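Local coordinates for protein putative dihydrodipicolinate synthase (Thermus thermophilus, PDB 2PCQ) that is of unsettled function but belongs to the dihydrodipicolinate synthetase family and adopts its TIM-barrel fold with added C-terminal helices, at residues Thr48-Glu51 and Arg52-Leu56; Tyr124-Pro127 and Gln128-Val132; Leu229-Leu232 and Leu233-Gly237. All coordinates share one frame; numbering follows the deposited sequence.

Interaction 1: residues Thr48-Glu51 and Arg52-Leu56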
# COMPACT_ATOMS: atom_id res chain seq x y z
N THR A 48 -19.26 -14.16 19.81
CA THR A 48 -18.41 -14.76 20.84
C THR A 48 -18.48 -16.26 20.55
O THR A 48 -19.37 -16.71 19.83
CB THR A 48 -18.96 -14.52 22.26
OG1 THR A 48 -20.26 -15.13 22.37
CG2 THR A 48 -19.06 -13.04 22.55
N PRO A 49 -17.54 -17.05 21.09
CA PRO A 49 -17.56 -18.49 20.84
C PRO A 49 -18.91 -19.12 21.18
O PRO A 49 -19.38 -20.03 20.50
CB PRO A 49 -16.44 -19.00 21.75
CG PRO A 49 -15.45 -17.87 21.69
CD PRO A 49 -16.34 -16.66 21.85
N GLU A 50 -19.55 -18.61 22.23
CA GLU A 50 -20.84 -19.11 22.68
C GLU A 50 -21.93 -18.83 21.64
O GLU A 50 -22.71 -19.71 21.29
CB GLU A 50 -21.21 -18.47 24.02
CG GLU A 50 -22.43 -19.04 24.72
CD GLU A 50 -23.74 -18.53 24.15
OE1 GLU A 50 -23.85 -17.30 23.96
OE2 GLU A 50 -24.65 -19.35 23.89
N GLU A 51 -21.97 -17.59 21.14
CA GLU A 51 -22.95 -17.21 20.14
C GLU A 51 -22.69 -17.97 18.84
O GLU A 51 -23.62 -18.39 18.15
CB GLU A 51 -22.90 -15.70 19.89
CG GLU A 51 -23.11 -14.88 21.17
CD GLU A 51 -22.90 -13.39 20.97
OE1 GLU A 51 -21.90 -13.02 20.32
OE2 GLU A 51 -23.71 -12.59 21.48
N ARG A 52 -21.41 -18.16 18.52
CA ARG A 52 -20.99 -18.88 17.32
C ARG A 52 -21.58 -20.29 17.32
O ARG A 52 -22.14 -20.74 16.32
CB ARG A 52 -19.46 -18.96 17.27
CG ARG A 52 -18.88 -19.65 16.04
CD ARG A 52 -17.40 -19.94 16.24
NE ARG A 52 -17.20 -20.90 17.32
CZ ARG A 52 -16.16 -20.92 18.15
NH1 ARG A 52 -15.20 -20.01 18.04
NH2 ARG A 52 -16.08 -21.84 19.09
N ALA A 53 -21.44 -20.99 18.44
CA ALA A 53 -21.96 -22.35 18.57
C ALA A 53 -23.48 -22.35 18.56
O ALA A 53 -24.11 -23.21 17.95
CB ALA A 53 -21.44 -22.98 19.86
N ARG A 54 -24.07 -21.38 19.24
CA ARG A 54 -25.52 -21.27 19.33
C ARG A 54 -26.13 -21.01 17.95
O ARG A 54 -27.11 -21.64 17.56
CB ARG A 54 -25.89 -20.13 20.28
CG ARG A 54 -27.26 -20.25 20.92
CD ARG A 54 -27.40 -19.23 22.05
NE ARG A 54 -27.57 -17.87 21.54
CZ ARG A 54 -27.06 -16.79 22.12
NH1 ARG A 54 -26.33 -16.91 23.22
NH2 ARG A 54 -27.28 -15.59 21.60
N GLY A 55 -25.52 -20.09 17.21
CA GLY A 55 -26.02 -19.76 15.88
C GLY A 55 -26.05 -20.95 14.94
O GLY A 55 -27.03 -21.16 14.22
N LEU A 56 -24.98 -21.74 14.94
CA LEU A 56 -24.90 -22.90 14.06
C LEU A 56 -25.88 -24.01 14.46
O LEU A 56 -26.43 -24.69 13.60
CB LEU A 56 -23.47 -23.45 14.04
CG LEU A 56 -23.17 -24.62 13.09
CD1 LEU A 56 -23.57 -24.26 11.67
CD2 LEU A 56 -21.68 -24.95 13.15
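Glu50 and Arg54 pair one turn apart at the start of helix 49-57, where Thr48 and Glu51 form a capping box; this helix links strands 36-37 and 66-69 in a beta-alpha-beta unit of the TIM barrel. Glu50 OE1 makes a salt bridge to Arg54 NH1 at 2.6 Å, and Glu50 OE2 accepts a weak hydrogen bond from the same Arg54 NH1 at 3.0 Å. Both oxygens thus share one nitrogen, with carboxylate and guanidinium planes 34° apart. The glutamate gets there by sending CG anti to its backbone N (chi1 -172°) and then bending at chi2, which swings the carboxylate along the helix; Arg54 bends at chi3 to meet it. Arg54 NE has a second acidic partner, Glu18.

On another side of the turn, the Arg52 guanidinium lies flat against Pro49, whose CA sits 3.8 Å above the plane of the Arg52 group, over its centre. Its charge is met elsewhere, by a salt bridge from NE to Glu83 on helix 74-87. Proline suits the first turn because the N-H it lacks would have no helical acceptor there, and Pro49 also packs on Pro49 of the second subunit.

The backbone turns beneath are regular: Arg52 N donates to Thr48 O at 2.8 Å, and Gly55 N to Glu51 O at 2.7 Å. Threonine is a good N-cap, since Thr48 OG1 accepts from Glu51 N, a first-turn amide with no preceding helical carbonyl to bond to, at 3.2 Å. Glu51 is held in turn by Arg256, which bridges to OE2. That leaves Glu51 OE1 to close the box, taking the Thr48 N-H at 2.9 Å on its anti side, 20° out of the carboxylate plane.

Interaction 2: residues Tyr124-Pro127 and Gln128-Val132; sequences YHVP and QNTKV
Where barrel strand 121-125 runs out, Val126 takes the N-cap position of the short helix 127-130, and its carbonyl oxygen holds the turn together. Val126 O accepts from both Asn129 N and Thr130 N, each 3.1 Å away, the two donors arriving from opposite faces of the carbonyl plane. Pro127 follows as the first helical residue, a place where a missing N-H costs nothing.

The valine side chain bridges strand and helix. With CG1 between the backbone N and the carbonyl carbon (chi1 55°), Val126 CG1 sits 3.8 Å above the Tyr124 ring plane, offset toward its rim, and also touches Thr130 CG2. Pro127 covers a face of the other aromatic more squarely: its CD lies 3.5 Å above the His125 ring plane, over its centre. Gln128 curls back at chi2 so that its OE1 comes beside Pro127 CD, while NE2 donates to Ser154 O.

Two waters complete the polar pairing. One is held by Tyr124 O, Val126 N and Thr130 OG1. The other lies in the plane of the His125 ring, 2.9 Å from ND1, and donates to Val132 O. The chain leaves the helix at Lys131 with positive phi (60°); Lys131 N reaches Pro127 O at 2.7 Å from 36° above the carbonyl plane. The long Lys131 side chain folds round to give NZ to Asn129 O and to Arg98 O of the second subunit.

Tyr124 bonds through its backbone to Ala94 of strand 91-94, and His125 to Lys152 of strand 148-153, so the turn grows straight from the barrel wall, while Tyr99 of the second subunit packs on Val126, Asn129 and Lys131.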
# COMPACT_ATOMS: atom_id res chain seq x y z
N TYR A 124 -9.16 -19.90 2.69
CA TYR A 124 -10.01 -18.72 2.53
C TYR A 124 -9.17 -17.46 2.39
O TYR A 124 -8.61 -16.96 3.36
CB TYR A 124 -10.94 -18.59 3.74
CG TYR A 124 -12.21 -17.79 3.50
CD1 TYR A 124 -13.27 -17.85 4.40
CD2 TYR A 124 -12.37 -17.01 2.35
CE1 TYR A 124 -14.46 -17.17 4.17
CE2 TYR A 124 -13.56 -16.32 2.11
CZ TYR A 124 -14.61 -16.41 3.03
OH TYR A 124 -15.81 -15.78 2.79
N HIS A 125 -9.08 -16.96 1.16
CA HIS A 125 -8.31 -15.75 0.88
C HIS A 125 -9.26 -14.59 0.62
O HIS A 125 -9.82 -14.46 -0.47
CB HIS A 125 -7.40 -15.97 -0.33
CG HIS A 125 -6.52 -14.80 -0.65
ND1 HIS A 125 -5.68 -14.22 0.27
CD2 HIS A 125 -6.34 -14.12 -1.81
CE1 HIS A 125 -5.02 -13.23 -0.30
NE2 HIS A 125 -5.40 -13.15 -1.56
N VAL A 126 -9.44 -13.73 1.62
CA VAL A 126 -10.32 -12.58 1.49
C VAL A 126 -9.62 -11.39 2.16
O VAL A 126 -10.08 -10.85 3.17
CB VAL A 126 -11.73 -12.90 2.13
CG1 VAL A 126 -11.57 -13.36 3.58
CG2 VAL A 126 -12.65 -11.69 2.03
N PRO A 127 -8.48 -10.96 1.57
CA PRO A 127 -7.64 -9.85 2.05
C PRO A 127 -8.33 -8.51 2.30
O PRO A 127 -7.88 -7.73 3.14
CB PRO A 127 -6.55 -9.75 0.98
CG PRO A 127 -7.25 -10.20 -0.26
CD PRO A 127 -8.03 -11.40 0.24
N GLN A 128 -9.41 -8.24 1.59
CA GLN A 128 -10.13 -6.98 1.78
C GLN A 128 -10.56 -6.85 3.24
O GLN A 128 -10.59 -5.75 3.79
CB GLN A 128 -11.35 -6.91 0.86
CG GLN A 128 -11.01 -7.00 -0.62
CD GLN A 128 -11.18 -8.40 -1.19
OE1 GLN A 128 -10.79 -9.40 -0.58
NE2 GLN A 128 -11.76 -8.48 -2.39
N ASN A 129 -10.87 -7.98 3.87
CA ASN A 129 -11.29 -7.98 5.27
C ASN A 129 -10.19 -8.44 6.23
O ASN A 129 -9.95 -7.79 7.25
CB ASN A 129 -12.52 -8.88 5.44
CG ASN A 129 -13.77 -8.31 4.78
OD1 ASN A 129 -14.33 -7.31 5.24
ND2 ASN A 129 -14.20 -8.94 3.71
N THR A 130 -9.54 -9.56 5.93
CA THR A 130 -8.49 -10.08 6.80
C THR A 130 -7.23 -9.21 6.74
O THR A 130 -6.44 -9.19 7.67
CB THR A 130 -8.10 -11.52 6.44
OG1 THR A 130 -7.57 -11.55 5.11
CG2 THR A 130 -9.31 -12.44 6.54
N LYS A 131 -7.06 -8.52 5.62
CA LYS A 131 -5.92 -7.64 5.44
C LYS A 131 -4.55 -8.31 5.54
O LYS A 131 -3.57 -7.67 5.91
CB LYS A 131 -6.04 -6.48 6.43
CG LYS A 131 -7.36 -5.73 6.30
CD LYS A 131 -7.58 -4.73 7.42
CE LYS A 131 -8.95 -4.05 7.31
NZ LYS A 131 -10.09 -4.99 7.55
N VAL A 132 -4.50 -9.60 5.22
CA VAL A 132 -3.25 -10.34 5.23
C VAL A 132 -3.20 -11.17 3.96
O VAL A 132 -4.24 -11.52 3.39
CB VAL A 132 -3.10 -11.29 6.45
CG1 VAL A 132 -3.05 -10.47 7.74
CG2 VAL A 132 -4.23 -12.30 6.48
O HOH W 1 -7.76 -14.14 4.06
O HOH W 2 -5.26 -14.10 3.12

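Interaction 3: residues Leu229-Leu232 and Leu233-Gly237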
# COMPACT_ATOMS: atom_id res chain seq x y z
N LEU A 229 -24.82 -4.87 -10.00
CA LEU A 229 -25.27 -5.47 -8.76
C LEU A 229 -24.08 -5.93 -7.92
O LEU A 229 -23.98 -5.61 -6.74
CB LEU A 229 -26.17 -6.68 -9.04
CG LEU A 229 -26.66 -7.46 -7.81
CD1 LEU A 229 -27.83 -6.71 -7.19
CD2 LEU A 229 -27.08 -8.87 -8.20
N GLY A 230 -23.17 -6.67 -8.55
CA GLY A 230 -22.00 -7.16 -7.84
C GLY A 230 -21.03 -6.08 -7.43
O GLY A 230 -20.44 -6.15 -6.35
N ASP A 231 -20.86 -5.07 -8.29
CA ASP A 231 -19.95 -3.96 -8.03
C ASP A 231 -20.42 -3.11 -6.86
O ASP A 231 -19.63 -2.80 -5.96
CB ASP A 231 -19.83 -3.08 -9.28
CG ASP A 231 -18.97 -1.84 -9.04
OD1 ASP A 231 -17.74 -2.00 -8.85
OD2 ASP A 231 -19.51 -0.72 -9.05
N LEU A 232 -21.69 -2.72 -6.86
CA LEU A 232 -22.23 -1.90 -5.79
C LEU A 232 -22.29 -2.66 -4.47
O LEU A 232 -22.00 -2.10 -3.42
CB LEU A 232 -23.63 -1.39 -6.14
CG LEU A 232 -23.65 -0.23 -7.13
CD1 LEU A 232 -25.09 0.08 -7.53
CD2 LEU A 232 -22.99 1.00 -6.50
N LEU A 233 -22.67 -3.93 -4.52
CA LEU A 233 -22.76 -4.73 -3.31
C LEU A 233 -21.39 -4.84 -2.64
O LEU A 233 -21.28 -4.80 -1.41
CB LEU A 233 -23.31 -6.12 -3.63
CG LEU A 233 -23.73 -6.99 -2.43
CD1 LEU A 233 -24.77 -6.24 -1.60
CD2 LEU A 233 -24.28 -8.32 -2.93
N ALA A 234 -20.34 -4.99 -3.45
CA ALA A 234 -18.99 -5.10 -2.91
C ALA A 234 -18.62 -3.81 -2.18
O ALA A 234 -17.92 -3.84 -1.17
CB ALA A 234 -17.99 -5.37 -4.04
N LYS A 235 -19.08 -2.68 -2.71
CA LYS A 235 -18.79 -1.39 -2.09
C LYS A 235 -19.62 -1.19 -0.82
O LYS A 235 -19.16 -0.58 0.14
CB LYS A 235 -19.08 -0.25 -3.07
CG LYS A 235 -18.14 -0.20 -4.27
CD LYS A 235 -18.60 0.82 -5.30
CE LYS A 235 -17.65 0.88 -6.48
NZ LYS A 235 -18.18 1.74 -7.57
N GLY A 236 -20.85 -1.70 -0.83
CA GLY A 236 -21.72 -1.56 0.32
C GLY A 236 -21.48 -2.54 1.45
O GLY A 236 -21.91 -2.31 2.58
N GLY A 237 -20.82 -3.65 1.16
CA GLY A 237 -20.53 -4.64 2.19
C GLY A 237 -21.74 -5.22 2.91
O GLY A 237 -22.84 -5.28 2.36
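Asp231 and Lys235 face each other one turn apart on helix 216-247, and their charges are matched directly: Lys235 NZ donates to Asp231 OD2 at 3.2 Å in a salt bridge. The ammonium comes to the syn side of that oxygen, 20° out of the carboxylate plane. Lysine is long enough for this because its chain is fully extended beyond CG; it rises past the Asp231 carbonyl, with Lys235 CG 3.4 Å from Asp231 O, and sets CE beside the carboxylate. Asp231 answers with CG swung opposite the main-chain nitrogen (chi1 176°), so that, although its CB points away from 233-237, the carboxylate comes back within reach of the lysine. The exposed lysine carries its charge on the outer side of the helix.

Beneath this pair the main-chain N-H groups find their acceptors four residues back. Leu233 N donates to Leu229 O at 3.1 Å. Ala234 N does the same to Gly230 O, whereas the bond from Lys235 N to Asp231 O is weak at 3.3 Å. Gly236 N reaches Leu232 O at 2.9 Å, and this donor lies in the carbonyl plane.

Helix 216-247 belongs to the helical extension that follows the TIM barrel in this family, and the leucines face its neighbours. Leu229 and Leu232 both pack on Phe269 of helix 266-278; Leu233 touches Ala195 and Ala196 in the loop after the last barrel strand, 191-193. Branched, apolar leucine suits these buried places, where a polar end would need a partner, and small Ala234 sits on an exposed side of the helix.

Gly237 has positive phi (58°), a conformation easy for glycine, yet its N-H is still taken up by Leu233 O at 2.9 Å.

From the N terminus the three contacts come in series, none nesting in or crossing another; each is local, made of pairs about one turn apart, and closes no long loop. Interaction 1 begins the helix between barrel strands 36-37 and 66-69 and ties it to the neighbouring helix 74-87. Interaction 2 carries the chain off the end of strand 121-125; its centre lies about 22 Å from that of interaction 1, and both face the second subunit. Interaction 3, in the helices beyond the barrel, joins helix 266-278 to the loop after strand 191-193. Its centre is about 17 Å from that of interaction 2 and about 28 Å from that of interaction 1, and none of the three touch.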